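Local coordinates for protein pectinesterase A (Erwinia chrysanthemi, PDB 2NTP) that catalyses the hydrolysis of methyl esters in pectin, releasing methanol and leaving galacturonate units, probably as the first step in maceration and soft-rotting of plant tissue, at residues D23-A28 / N53-K58; V147-Y152 / S163-C168; T182-N187 / K332-W337; V266-S271 / A323-Y328. One frame throughout, in Å; residues are numbered along the deposited sequence.

In the fold
All four contacts involve the parallel beta-helix, and each reaches the same long parallel sheet. Contact 1 lies at its N-terminal end, its centre about 35 Å from that of contact 4 toward the C-terminal end. Contacts 2 and 3 have centres about 14 Å apart and are joined because their strands 162-166 and 182-186 are neighbours, with F165 N 2.8 Å from L184 O in a probable hydrogen bond. Contacts 3 and 4, centres about 12 Å apart, bring successive C-terminal helices onto that sheet, and a 2.8 Å salt bridge joins K332 NZ to E327 OE1. Contact 2 comes nearest to catalysis, with the L149 side chain about 11 Å from that of the proton donor D154.

Contact 1: residues D23-A28 / N53-K58; sequences DAIASA and NNLHLK
I25 meets L55 and L57 in a small, wholly apolar contact between the N-terminal helix 21-26 and strand 55-59, near the first coils of the right-handed parallel beta-helix. Both branches of the isoleucine are used. Its CG2 lies 3.8 Å from L55 CD2, and its CG1 is only slightly farther from the same methyl, so that L55 CD2 sits against the fork at the isoleucine CB. The two side chains cross at about a right angle. L55 reaches the helix because its CG stands anti to the backbone N (chi1 174°), which carries CD2 out from the strand. Two residues on, L57 CD2 comes up to I25 CG1 at 4.3 Å. H56, between the leucines, turns to the other side of the strand. Its NE2 donates a nearly straight 2.7 Å hydrogen bond to N54 OD1, which lies in the plane of the imidazole, while ND1 is bonded to S99 OG; both ring nitrogens are engaged and the ring's rotation is fixed. Around the apolar cluster, I37 of strand 35-39 touches I25, F35 touches L55, and I50 of strand 48-50 packs on both, an arrangement consistent with the helix capping the end of the beta-helix interior.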
loop_
_atom_site.group_PDB
_atom_site.type_symbol
_atom_site.label_atom_id
_atom_site.label_comp_id
_atom_site.label_asym_id
_atom_site.label_seq_id
_atom_site.Cartn_x
_atom_site.Cartn_y
_atom_site.Cartn_z
ATOM N N ASP A 23 -6.221 9.574 20.995
ATOM C CA ASP A 23 -6.049 10.460 22.149
ATOM C C ASP A 23 -4.576 10.778 22.410
ATOM O O ASP A 23 -4.235 11.931 22.684
ATOM C CB ASP A 23 -6.705 9.873 23.404
ATOM C CG ASP A 23 -8.227 9.897 23.340
ATOM O OD1 ASP A 23 -8.795 10.621 22.493
ATOM O OD2 ASP A 23 -8.862 9.190 24.148
ATOM N N ALA A 24 -3.718 9.762 22.313
ATOM C CA ALA A 24 -2.271 9.941 22.502
ATOM C C ALA A 24 -1.676 10.876 21.448
ATOM O O ALA A 24 -0.868 11.752 21.768
ATOM C CB ALA A 24 -1.553 8.595 22.499
ATOM N N ILE A 25 -2.087 10.694 20.194
ATOM C CA ILE A 25 -1.638 11.549 19.093
ATOM C C ILE A 25 -2.103 12.996 19.272
ATOM O O ILE A 25 -1.332 13.937 19.073
ATOM C CB ILE A 25 -2.113 11.019 17.722
ATOM C CG1 ILE A 25 -1.463 9.663 17.424
ATOM C CG2 ILE A 25 -1.791 12.024 16.615
ATOM C CD1 ILE A 25 -2.052 8.932 16.241
ATOM N N ALA A 26 -3.369 13.160 19.651
ATOM C CA ALA A 26 -3.937 14.481 19.897
ATOM C C ALA A 26 -3.239 15.212 21.045
ATOM O O ALA A 26 -3.108 16.437 21.009
ATOM C CB ALA A 26 -5.428 14.363 20.157
ATOM N N SER A 27 -2.781 14.451 22.042
ATOM C CA SER A 27 -2.094 14.989 23.225
ATOM C C SER A 27 -0.784 15.723 22.910
ATOM O O SER A 27 -0.309 16.518 23.725
ATOM C CB SER A 27 -1.821 13.867 24.231
ATOM O OG SER A 27 -0.620 13.179 23.924
ATOM N N ALA A 28 -0.210 15.449 21.736
ATOM C CA ALA A 28 1.081 16.020 21.339
ATOM C C ALA A 28 1.021 17.539 21.220
ATOM O O ALA A 28 0.073 18.070 20.630
ATOM C CB ALA A 28 1.544 15.411 20.023
ATOM N N ASN A 53 3.668 16.859 11.936
ATOM C CA ASN A 53 5.008 16.485 11.493
ATOM C C ASN A 53 5.818 15.848 12.615
ATOM O O ASN A 53 5.636 16.187 13.788
ATOM C CB ASN A 53 5.755 17.713 10.963
ATOM C CG ASN A 53 5.151 18.271 9.680
ATOM O OD1 ASN A 53 4.535 17.551 8.890
ATOM N ND2 ASN A 53 5.342 19.566 9.459
ATOM N N ASN A 54 6.714 14.928 12.247
ATOM C CA ASN A 54 7.667 14.331 13.189
ATOM C C ASN A 54 6.987 13.497 14.284
ATOM O O ASN A 54 7.427 13.477 15.439
ATOM C CB ASN A 54 8.552 15.437 13.798
ATOM C CG ASN A 54 9.974 14.979 14.094
ATOM O OD1 ASN A 54 10.328 13.806 13.947
ATOM N ND2 ASN A 54 10.804 15.924 14.523
ATOM N N LEU A 55 5.897 12.825 13.910
ATOM C CA LEU A 55 5.191 11.911 14.809
ATOM C C LEU A 55 5.632 10.485 14.534
ATOM O O LEU A 55 5.817 10.105 13.371
ATOM C CB LEU A 55 3.672 12.032 14.645
ATOM C CG LEU A 55 2.845 11.019 15.451
ATOM C CD1 LEU A 55 2.878 11.340 16.948
ATOM C CD2 LEU A 55 1.426 10.939 14.938
ATOM N N HIS A 56 5.796 9.710 15.605
ATOM C CA HIS A 56 6.361 8.357 15.532
ATOM C C HIS A 56 5.611 7.384 16.434
ATOM O O HIS A 56 5.438 7.633 17.631
ATOM C CB HIS A 56 7.851 8.391 15.874
ATOM C CG HIS A 56 8.601 9.448 15.129
ATOM N ND1 HIS A 56 9.125 9.243 13.870
ATOM C CD2 HIS A 56 8.864 10.740 15.439
ATOM C CE1 HIS A 56 9.702 10.351 13.450
ATOM N NE2 HIS A 56 9.545 11.280 14.377
ATOM N N LEU A 57 5.150 6.288 15.837
ATOM C CA LEU A 57 4.442 5.237 16.560
ATOM C C LEU A 57 5.327 4.006 16.640
ATOM O O LEU A 57 5.943 3.625 15.648
ATOM C CB LEU A 57 3.117 4.886 15.868
ATOM C CG LEU A 57 2.132 6.020 15.548
ATOM C CD1 LEU A 57 0.898 5.484 14.833
ATOM C CD2 LEU A 57 1.723 6.773 16.824
ATOM N N LYS A 58 5.397 3.407 17.827
ATOM C CA LYS A 58 6.132 2.166 18.043
ATOM C C LYS A 58 5.247 1.173 18.784
ATOM O O LYS A 58 4.876 1.411 19.933
ATOM C CB LYS A 58 7.423 2.422 18.838
ATOM C CG LYS A 58 8.325 1.201 18.961
ATOM C CD LYS A 58 9.606 1.523 19.721
ATOM C CE LYS A 58 10.471 0.281 19.902
ATOM N NZ LYS A 58 11.808 0.613 20.489
#

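Contact 2: residues V147-Y152 / S163-C168; sequences VSLVGY and SFFSDC
The F165 ring is stacked with F144, from the preceding strand of its sheet, and with F185, from the following one, while L149 CD1 reaches it obliquely at CE2, 4.0 Å away. Such a row of like side chains from successive coils is a hallmark of the parallel beta-helix interior. L149 belongs to strand 147-150 and F165 to strand 162-166, in different sheets, so this pair spans the core between two walls. The side chains cross at about a right angle. In F165 the CG is anti to the carbonyl carbon (chi1 -62°), which brings CE2 closer to L149 than its CB is; L156 of strand 156-158, in a third sheet, touches both. Beyond F165 the chain turns a corner at D167, whose positive phi (54°) redirects it into strand 169-172, the parallel neighbour of 147-150. The D167 carboxylate is held by N187 ND2 through OD1 and by K145 NZ, in a salt bridge, through OD2. C168 forms a disulfide with C188 of the next coil. Its backbone passes close to strand 147-150, where C168 CA makes a CH...O contact of 3.2 Å with V147 O, bent to 121° at the hydrogen.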
loop_
_atom_site.group_PDB
_atom_site.type_symbol
_atom_site.label_atom_id
_atom_site.label_comp_id
_atom_site.label_asym_id
_atom_site.label_seq_id
_atom_site.Cartn_x
_atom_site.Cartn_y
_atom_site.Cartn_z
ATOM N N VAL A 147 6.522 -3.542 9.898
ATOM C CA VAL A 147 5.094 -3.237 9.886
ATOM C C VAL A 147 4.385 -4.242 8.981
ATOM O O VAL A 147 4.940 -4.675 7.972
ATOM C CB VAL A 147 4.833 -1.782 9.401
ATOM C CG1 VAL A 147 3.358 -1.544 9.097
ATOM C CG2 VAL A 147 5.318 -0.774 10.449
ATOM N N SER A 148 3.175 -4.623 9.372
ATOM C CA SER A 148 2.330 -5.491 8.561
ATOM C C SER A 148 1.113 -4.715 8.107
ATOM O O SER A 148 0.438 -4.109 8.930
ATOM C CB SER A 148 1.896 -6.712 9.373
ATOM O OG SER A 148 0.953 -7.500 8.654
ATOM N N LEU A 149 0.849 -4.731 6.799
ATOM C CA LEU A 149 -0.312 -4.053 6.224
ATOM C C LEU A 149 -1.265 -5.086 5.646
ATOM O O LEU A 149 -0.871 -5.897 4.798
ATOM C CB LEU A 149 0.119 -3.076 5.127
ATOM C CG LEU A 149 1.177 -2.029 5.479
ATOM C CD1 LEU A 149 1.450 -1.140 4.266
ATOM C CD2 LEU A 149 0.752 -1.198 6.684
ATOM N N VAL A 150 -2.509 -5.058 6.112
ATOM C CA VAL A 150 -3.485 -6.093 5.766
ATOM C C VAL A 150 -4.688 -5.540 5.015
ATOM O O VAL A 150 -5.329 -4.588 5.461
ATOM C CB VAL A 150 -3.978 -6.838 7.031
ATOM C CG1 VAL A 150 -5.077 -7.822 6.679
ATOM C CG2 VAL A 150 -2.803 -7.552 7.731
ATOM N N GLY A 151 -4.991 -6.153 3.876
ATOM C CA GLY A 151 -6.216 -5.838 3.147
ATOM C C GLY A 151 -6.402 -6.800 1.997
ATOM O O GLY A 151 -5.728 -7.841 1.921
ATOM N N TYR A 152 -7.333 -6.461 1.114
ATOM C CA TYR A 152 -7.543 -7.210 -0.114
ATOM C C TYR A 152 -7.310 -6.253 -1.285
ATOM O O TYR A 152 -6.186 -6.130 -1.773
ATOM C CB TYR A 152 -8.942 -7.850 -0.138
ATOM C CG TYR A 152 -9.150 -8.945 0.897
ATOM C CD1 TYR A 152 -8.840 -10.276 0.605
ATOM C CD2 TYR A 152 -9.658 -8.652 2.164
ATOM C CE1 TYR A 152 -9.026 -11.288 1.554
ATOM C CE2 TYR A 152 -9.851 -9.661 3.119
ATOM C CZ TYR A 152 -9.541 -10.972 2.804
ATOM O OH TYR A 152 -9.735 -11.975 3.742
ATOM N N SER A 163 8.328 7.287 0.524
ATOM C CA SER A 163 8.053 6.402 1.646
ATOM C C SER A 163 9.007 5.219 1.572
ATOM O O SER A 163 9.433 4.825 0.487
ATOM C CB SER A 163 6.611 5.912 1.604
ATOM O OG SER A 163 6.346 5.329 0.347
ATOM N N PHE A 164 9.335 4.661 2.729
ATOM C CA PHE A 164 10.250 3.522 2.792
ATOM C C PHE A 164 9.655 2.465 3.703
ATOM O O PHE A 164 9.245 2.764 4.828
ATOM C CB PHE A 164 11.632 3.975 3.288
ATOM C CG PHE A 164 12.643 2.856 3.417
ATOM C CD1 PHE A 164 12.926 2.014 2.344
ATOM C CD2 PHE A 164 13.330 2.668 4.612
ATOM C CE1 PHE A 164 13.867 0.983 2.465
ATOM C CE2 PHE A 164 14.280 1.646 4.745
ATOM C CZ PHE A 164 14.545 0.802 3.671
ATOM N N PHE A 165 9.577 1.241 3.187
ATOM C CA PHE A 165 9.021 0.099 3.901
ATOM C C PHE A 165 10.109 -0.949 4.043
ATOM O O PHE A 165 10.700 -1.378 3.053
ATOM C CB PHE A 165 7.825 -0.472 3.138
ATOM C CG PHE A 165 6.687 0.498 2.994
ATOM C CD1 PHE A 165 6.707 1.475 1.995
ATOM C CD2 PHE A 165 5.596 0.437 3.855
ATOM C CE1 PHE A 165 5.662 2.381 1.866
ATOM C CE2 PHE A 165 4.538 1.335 3.730
ATOM C CZ PHE A 165 4.574 2.313 2.737
ATOM N N SER A 166 10.367 -1.349 5.281
ATOM C CA SER A 166 11.499 -2.212 5.591
ATOM C C SER A 166 11.064 -3.335 6.521
ATOM O O SER A 166 10.361 -3.085 7.502
ATOM C CB SER A 166 12.601 -1.375 6.247
ATOM O OG SER A 166 13.662 -2.177 6.739
ATOM N N ASP A 167 11.488 -4.564 6.213
ATOM C CA ASP A 167 11.179 -5.742 7.037
ATOM C C ASP A 167 9.674 -5.849 7.250
ATOM O O ASP A 167 9.193 -6.049 8.371
ATOM C CB ASP A 167 11.924 -5.700 8.386
ATOM C CG ASP A 167 13.426 -5.501 8.230
ATOM O OD1 ASP A 167 13.989 -5.803 7.154
ATOM O OD2 ASP A 167 14.054 -5.036 9.206
ATOM N N CYS A 168 8.939 -5.724 6.153
ATOM C CA CYS A 168 7.508 -5.535 6.225
ATOM C C CYS A 168 6.730 -6.716 5.652
ATOM O O CYS A 168 7.289 -7.562 4.953
ATOM C CB CYS A 168 7.129 -4.214 5.545
ATOM S SG CYS A 168 6.938 -4.234 3.744
#

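Contact 3: residues T182-N187 / K332-W337; sequences TALFNN and KVLGDW
T182 lays its methyl against V333: CG2 is 3.6 Å from the carbonyl V333 O and 3.8 Å from V333 CG1, the two side chains crossing obliquely. The threonine is turned so that CG2, anti to its own backbone N (chi1 -62° for OG1), faces the helix, while OG1 is taken up by a hydrogen bond with Y218 O. The polar and apolar branches of this buried residue are thereby sorted, one to the neighbouring loop and one to the helix. V333 CG1 is shared, because L184 CB approaches the same methyl at 4.2 Å. Farther out on L184, CD2 packs on L334, 4.0 Å from its CG and almost as near its CD1, with these two side chains at about a right angle. T182 and L184 point to one side of strand 182-186, and A183 and F185 to the other. In the right-handed parallel beta-helix this alternation divides outside from core: A183 and F185 pack with residues of strand 156-158 across the interior, whereas T182 and L184 form an apolar outer surface on which the C-terminal helix 330-334 rests. L184 is also flanked by F164 and V221 from the adjoining strands. G335 is the first residue to leave helical phi/psi; with positive phi it takes the second position of a type II' turn from L334 to W337, closed by W337 N to L334 O at 3.3 Å. R162 binds this turn twice, its NH2 bonding to L334 O and forming a salt bridge with D336 OD1.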
loop_
_atom_site.group_PDB
_atom_site.type_symbol
_atom_site.label_atom_id
_atom_site.label_comp_id
_atom_site.label_asym_id
_atom_site.label_seq_id
_atom_site.Cartn_x
_atom_site.Cartn_y
_atom_site.Cartn_z
ATOM N N THR A 182 6.858 7.884 -4.522
ATOM C CA THR A 182 8.128 7.187 -4.607
ATOM C C THR A 182 8.163 6.294 -3.373
ATOM O O THR A 182 8.315 6.778 -2.253
ATOM C CB THR A 182 9.318 8.166 -4.604
ATOM O OG1 THR A 182 9.236 9.025 -5.755
ATOM C CG2 THR A 182 10.638 7.412 -4.633
ATOM N N ALA A 183 7.979 4.995 -3.583
ATOM C CA ALA A 183 7.871 4.061 -2.475
ATOM C C ALA A 183 8.869 2.933 -2.661
ATOM O O ALA A 183 8.820 2.200 -3.656
ATOM C CB ALA A 183 6.443 3.511 -2.369
ATOM N N LEU A 184 9.787 2.823 -1.705
ATOM C CA LEU A 184 10.842 1.816 -1.729
ATOM C C LEU A 184 10.536 0.747 -0.689
ATOM O O LEU A 184 10.216 1.064 0.463
ATOM C CB LEU A 184 12.206 2.467 -1.439
ATOM C CG LEU A 184 13.445 1.566 -1.336
ATOM C CD1 LEU A 184 13.753 0.877 -2.677
ATOM C CD2 LEU A 184 14.649 2.370 -0.868
ATOM N N PHE A 185 10.637 -0.514 -1.106
ATOM C CA PHE A 185 10.335 -1.651 -0.245
ATOM C C PHE A 185 11.576 -2.521 -0.179
ATOM O O PHE A 185 12.094 -2.943 -1.219
ATOM C CB PHE A 185 9.157 -2.461 -0.811
ATOM C CG PHE A 185 7.901 -1.654 -0.999
ATOM C CD1 PHE A 185 7.713 -0.875 -2.145
ATOM C CD2 PHE A 185 6.908 -1.662 -0.024
ATOM C CE1 PHE A 185 6.556 -0.119 -2.308
ATOM C CE2 PHE A 185 5.750 -0.913 -0.179
ATOM C CZ PHE A 185 5.572 -0.138 -1.319
ATOM N N ASN A 186 12.065 -2.774 1.030
ATOM C CA ASN A 186 13.224 -3.646 1.202
ATOM C C ASN A 186 12.982 -4.745 2.225
ATOM O O ASN A 186 12.505 -4.483 3.332
ATOM C CB ASN A 186 14.476 -2.850 1.571
ATOM C CG ASN A 186 15.725 -3.727 1.609
ATOM O OD1 ASN A 186 16.254 -4.026 2.678
ATOM N ND2 ASN A 186 16.162 -4.181 0.446
ATOM N N ASN A 187 13.321 -5.975 1.844
ATOM C CA ASN A 187 13.148 -7.138 2.717
ATOM C C ASN A 187 11.706 -7.292 3.201
ATOM O O ASN A 187 11.452 -7.535 4.383
ATOM C CB ASN A 187 14.141 -7.101 3.891
ATOM C CG ASN A 187 14.210 -8.416 4.640
ATOM O OD1 ASN A 187 14.156 -9.490 4.039
ATOM N ND2 ASN A 187 14.329 -8.339 5.958
ATOM N N LYS A 332 19.834 6.554 -4.218
ATOM C CA LYS A 332 19.306 7.196 -5.423
ATOM C C LYS A 332 17.792 7.367 -5.368
ATOM O O LYS A 332 17.267 8.412 -5.750
ATOM C CB LYS A 332 19.711 6.427 -6.678
ATOM C CG LYS A 332 21.201 6.485 -6.965
ATOM C CD LYS A 332 21.479 6.519 -8.448
ATOM C CE LYS A 332 22.944 6.830 -8.711
ATOM N NZ LYS A 332 23.119 7.525 -10.016
ATOM N N VAL A 333 17.097 6.341 -4.882
ATOM C CA VAL A 333 15.635 6.359 -4.843
ATOM C C VAL A 333 15.110 7.378 -3.828
ATOM O O VAL A 333 14.147 8.100 -4.105
ATOM C CB VAL A 333 15.052 4.946 -4.576
ATOM C CG1 VAL A 333 13.530 4.990 -4.474
ATOM C CG2 VAL A 333 15.472 3.990 -5.683
ATOM N N LEU A 334 15.754 7.449 -2.664
ATOM C CA LEU A 334 15.274 8.327 -1.584
ATOM C C LEU A 334 15.964 9.694 -1.528
ATOM O O LEU A 334 15.555 10.571 -0.767
ATOM C CB LEU A 334 15.355 7.615 -0.228
ATOM C CG LEU A 334 14.534 6.329 -0.071
ATOM C CD1 LEU A 334 14.724 5.781 1.326
ATOM C CD2 LEU A 334 13.041 6.545 -0.363
ATOM N N GLY A 335 17.011 9.863 -2.332
ATOM C CA GLY A 335 17.725 11.135 -2.405
ATOM C C GLY A 335 18.368 11.531 -1.091
ATOM O O GLY A 335 19.085 10.734 -0.472
ATOM N N ASP A 336 18.099 12.762 -0.656
ATOM C CA ASP A 336 18.733 13.303 0.548
ATOM C C ASP A 336 18.113 12.823 1.869
ATOM O O ASP A 336 18.498 13.288 2.947
ATOM C CB ASP A 336 18.831 14.845 0.495
ATOM C CG ASP A 336 17.471 15.552 0.545
ATOM O OD1 ASP A 336 16.418 14.904 0.728
ATOM O OD2 ASP A 336 17.461 16.798 0.404
ATOM N N TRP A 337 17.161 11.896 1.785
ATOM C CA TRP A 337 16.492 11.392 2.976
ATOM C C TRP A 337 17.046 10.042 3.414
ATOM O O TRP A 337 17.021 9.072 2.653
ATOM C CB TRP A 337 14.972 11.307 2.761
ATOM C CG TRP A 337 14.233 10.677 3.912
ATOM C CD1 TRP A 337 14.358 10.983 5.240
ATOM C CD2 TRP A 337 13.242 9.642 3.832
ATOM N NE1 TRP A 337 13.517 10.194 5.991
ATOM C CE2 TRP A 337 12.817 9.367 5.151
ATOM C CE3 TRP A 337 12.671 8.921 2.773
ATOM C CZ2 TRP A 337 11.850 8.400 5.443
ATOM C CZ3 TRP A 337 11.707 7.958 3.062
ATOM C CH2 TRP A 337 11.309 7.705 4.386
#

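Contact 4: residues V266-S271 / A323-Y328; sequences VFLNTS and AQAAEY
Strand 264-268 stops at L268, and N269, with positive phi and psi (49° and 47°), bends the chain away toward strand 271-272; facing this end are helix 322-325 and the residues on to Y328. The backbones come closest at L268 and A325, whose CA atoms are 7.6 Å apart. Y328 N bonds to A325 O at 3.1 Å, which keeps the tyrosine folded back beside the helix and next to the strand. V266 covers one face of its ring: CG1 makes a CH-pi contact 4.2 Å from the centroid and only 6° off the ring normal, while CG2 lies 3.7 Å from CE2. This is the outer surface of the right-handed parallel beta-helix, where V266 and L268 both point toward the C-terminal segment and F267 between them turns to the other side. L268 reaches both partners: CD1 touches Y328 CB at 3.8 Å, and CD2 lies against A325 CB at 3.9 Å and also close to Y328 CB, so the leucine fills the angle between helix and tyrosine. Y304 of the edge strand 300-304 touches both L268 and A325, and L320 packs on Y328. Past the bend, T270 OG1 donates to L268 O over 3.0 Å from above the carbonyl plane and is also bonded to S225 N, tying the corner to the preceding coil.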
loop_
_atom_site.group_PDB
_atom_site.type_symbol
_atom_site.label_atom_id
_atom_site.label_comp_id
_atom_site.label_asym_id
_atom_site.label_seq_id
_atom_site.Cartn_x
_atom_site.Cartn_y
_atom_site.Cartn_z
ATOM N N VAL A 266 9.569 -1.441 -10.347
ATOM C CA VAL A 266 10.822 -2.157 -10.579
ATOM C C VAL A 266 11.071 -3.141 -9.440
ATOM O O VAL A 266 11.019 -2.763 -8.263
ATOM C CB VAL A 266 12.020 -1.190 -10.729
ATOM C CG1 VAL A 266 13.297 -1.971 -11.013
ATOM C CG2 VAL A 266 11.759 -0.182 -11.848
ATOM N N PHE A 267 11.312 -4.401 -9.806
ATOM C CA PHE A 267 11.685 -5.450 -8.858
ATOM C C PHE A 267 13.167 -5.744 -9.013
ATOM O O PHE A 267 13.630 -6.022 -10.119
ATOM C CB PHE A 267 10.901 -6.739 -9.119
ATOM C CG PHE A 267 9.444 -6.651 -8.767
ATOM C CD1 PHE A 267 8.509 -6.238 -9.714
ATOM C CD2 PHE A 267 8.997 -6.997 -7.489
ATOM C CE1 PHE A 267 7.157 -6.158 -9.392
ATOM C CE2 PHE A 267 7.646 -6.920 -7.161
ATOM C CZ PHE A 267 6.725 -6.499 -8.116
ATOM N N LEU A 268 13.901 -5.696 -7.904
ATOM C CA LEU A 268 15.315 -6.079 -7.909
ATOM C C LEU A 268 15.613 -7.138 -6.858
ATOM O O LEU A 268 15.202 -7.002 -5.705
ATOM C CB LEU A 268 16.227 -4.868 -7.702
ATOM C CG LEU A 268 16.068 -3.684 -8.660
ATOM C CD1 LEU A 268 15.259 -2.587 -7.978
ATOM C CD2 LEU A 268 17.427 -3.159 -9.088
ATOM N N ASN A 269 16.324 -8.190 -7.269
ATOM C CA ASN A 269 16.764 -9.256 -6.355
ATOM C C ASN A 269 15.626 -9.792 -5.478
ATOM O O ASN A 269 15.777 -9.959 -4.259
ATOM C CB ASN A 269 17.934 -8.759 -5.491
ATOM C CG ASN A 269 19.127 -8.306 -6.325
ATOM O OD1 ASN A 269 19.501 -7.127 -6.316
ATOM N ND2 ASN A 269 19.726 -9.242 -7.055
ATOM N N THR A 270 14.491 -10.069 -6.113
ATOM C CA THR A 270 13.277 -10.452 -5.402
ATOM C C THR A 270 12.813 -11.853 -5.807
ATOM O O THR A 270 12.805 -12.191 -6.988
ATOM C CB THR A 270 12.178 -9.377 -5.610
ATOM O OG1 THR A 270 12.535 -8.214 -4.858
ATOM C CG2 THR A 270 10.805 -9.860 -5.147
ATOM N N SER A 271 12.450 -12.667 -4.818
ATOM C CA SER A 271 11.933 -14.007 -5.094
ATOM C C SER A 271 10.463 -13.935 -5.486
ATOM O O SER A 271 9.722 -13.079 -5.005
ATOM C CB SER A 271 12.124 -14.948 -3.905
ATOM O OG SER A 271 11.340 -14.564 -2.801
ATOM N N ALA A 323 24.294 -1.879 -14.985
ATOM C CA ALA A 323 24.408 -0.422 -14.915
ATOM C C ALA A 323 23.080 0.247 -14.557
ATOM O O ALA A 323 23.048 1.168 -13.736
ATOM C CB ALA A 323 24.951 0.135 -16.229
ATOM N N GLN A 324 21.993 -0.224 -15.168
ATOM C CA GLN A 324 20.656 0.308 -14.897
ATOM C C GLN A 324 20.198 -0.018 -13.476
ATOM O O GLN A 324 19.566 0.813 -12.821
ATOM C CB GLN A 324 19.642 -0.223 -15.908
ATOM C CG GLN A 324 19.713 0.440 -17.280
ATOM C CD GLN A 324 18.831 -0.246 -18.308
ATOM O OE1 GLN A 324 18.592 -1.454 -18.238
ATOM N NE2 GLN A 324 18.345 0.525 -19.279
ATOM N N ALA A 325 20.531 -1.222 -13.007
ATOM C CA ALA A 325 20.204 -1.657 -11.644
ATOM C C ALA A 325 20.846 -0.778 -10.569
ATOM O O ALA A 325 20.272 -0.586 -9.498
ATOM C CB ALA A 325 20.594 -3.108 -11.440
ATOM N N ALA A 326 22.034 -0.246 -10.865
ATOM C CA ALA A 326 22.760 0.628 -9.942
ATOM C C ALA A 326 22.049 1.961 -9.698
ATOM O O ALA A 326 22.399 2.695 -8.773
ATOM C CB ALA A 326 24.182 0.871 -10.451
ATOM N N GLU A 327 21.053 2.264 -10.529
ATOM C CA GLU A 327 20.270 3.492 -10.385
ATOM C C GLU A 327 19.146 3.347 -9.359
ATOM O O GLU A 327 18.456 4.322 -9.050
ATOM C CB GLU A 327 19.688 3.933 -11.730
ATOM C CG GLU A 327 20.723 4.200 -12.825
ATOM C CD GLU A 327 21.690 5.327 -12.489
ATOM O OE1 GLU A 327 21.291 6.296 -11.808
ATOM O OE2 GLU A 327 22.860 5.245 -12.921
ATOM N N TYR A 328 18.971 2.135 -8.835
ATOM C CA TYR A 328 17.868 1.839 -7.914
ATOM C C TYR A 328 18.329 1.492 -6.499
ATOM O O TYR A 328 17.674 0.725 -5.785
ATOM C CB TYR A 328 16.968 0.745 -8.498
ATOM C CG TYR A 328 16.270 1.163 -9.772
ATOM C CD1 TYR A 328 16.842 0.915 -11.020
ATOM C CD2 TYR A 328 15.037 1.812 -9.732
ATOM C CE1 TYR A 328 16.205 1.305 -12.198
ATOM C CE2 TYR A 328 14.388 2.199 -10.901
ATOM C CZ TYR A 328 14.975 1.943 -12.128
ATOM O OH TYR A 328 14.335 2.327 -13.285
#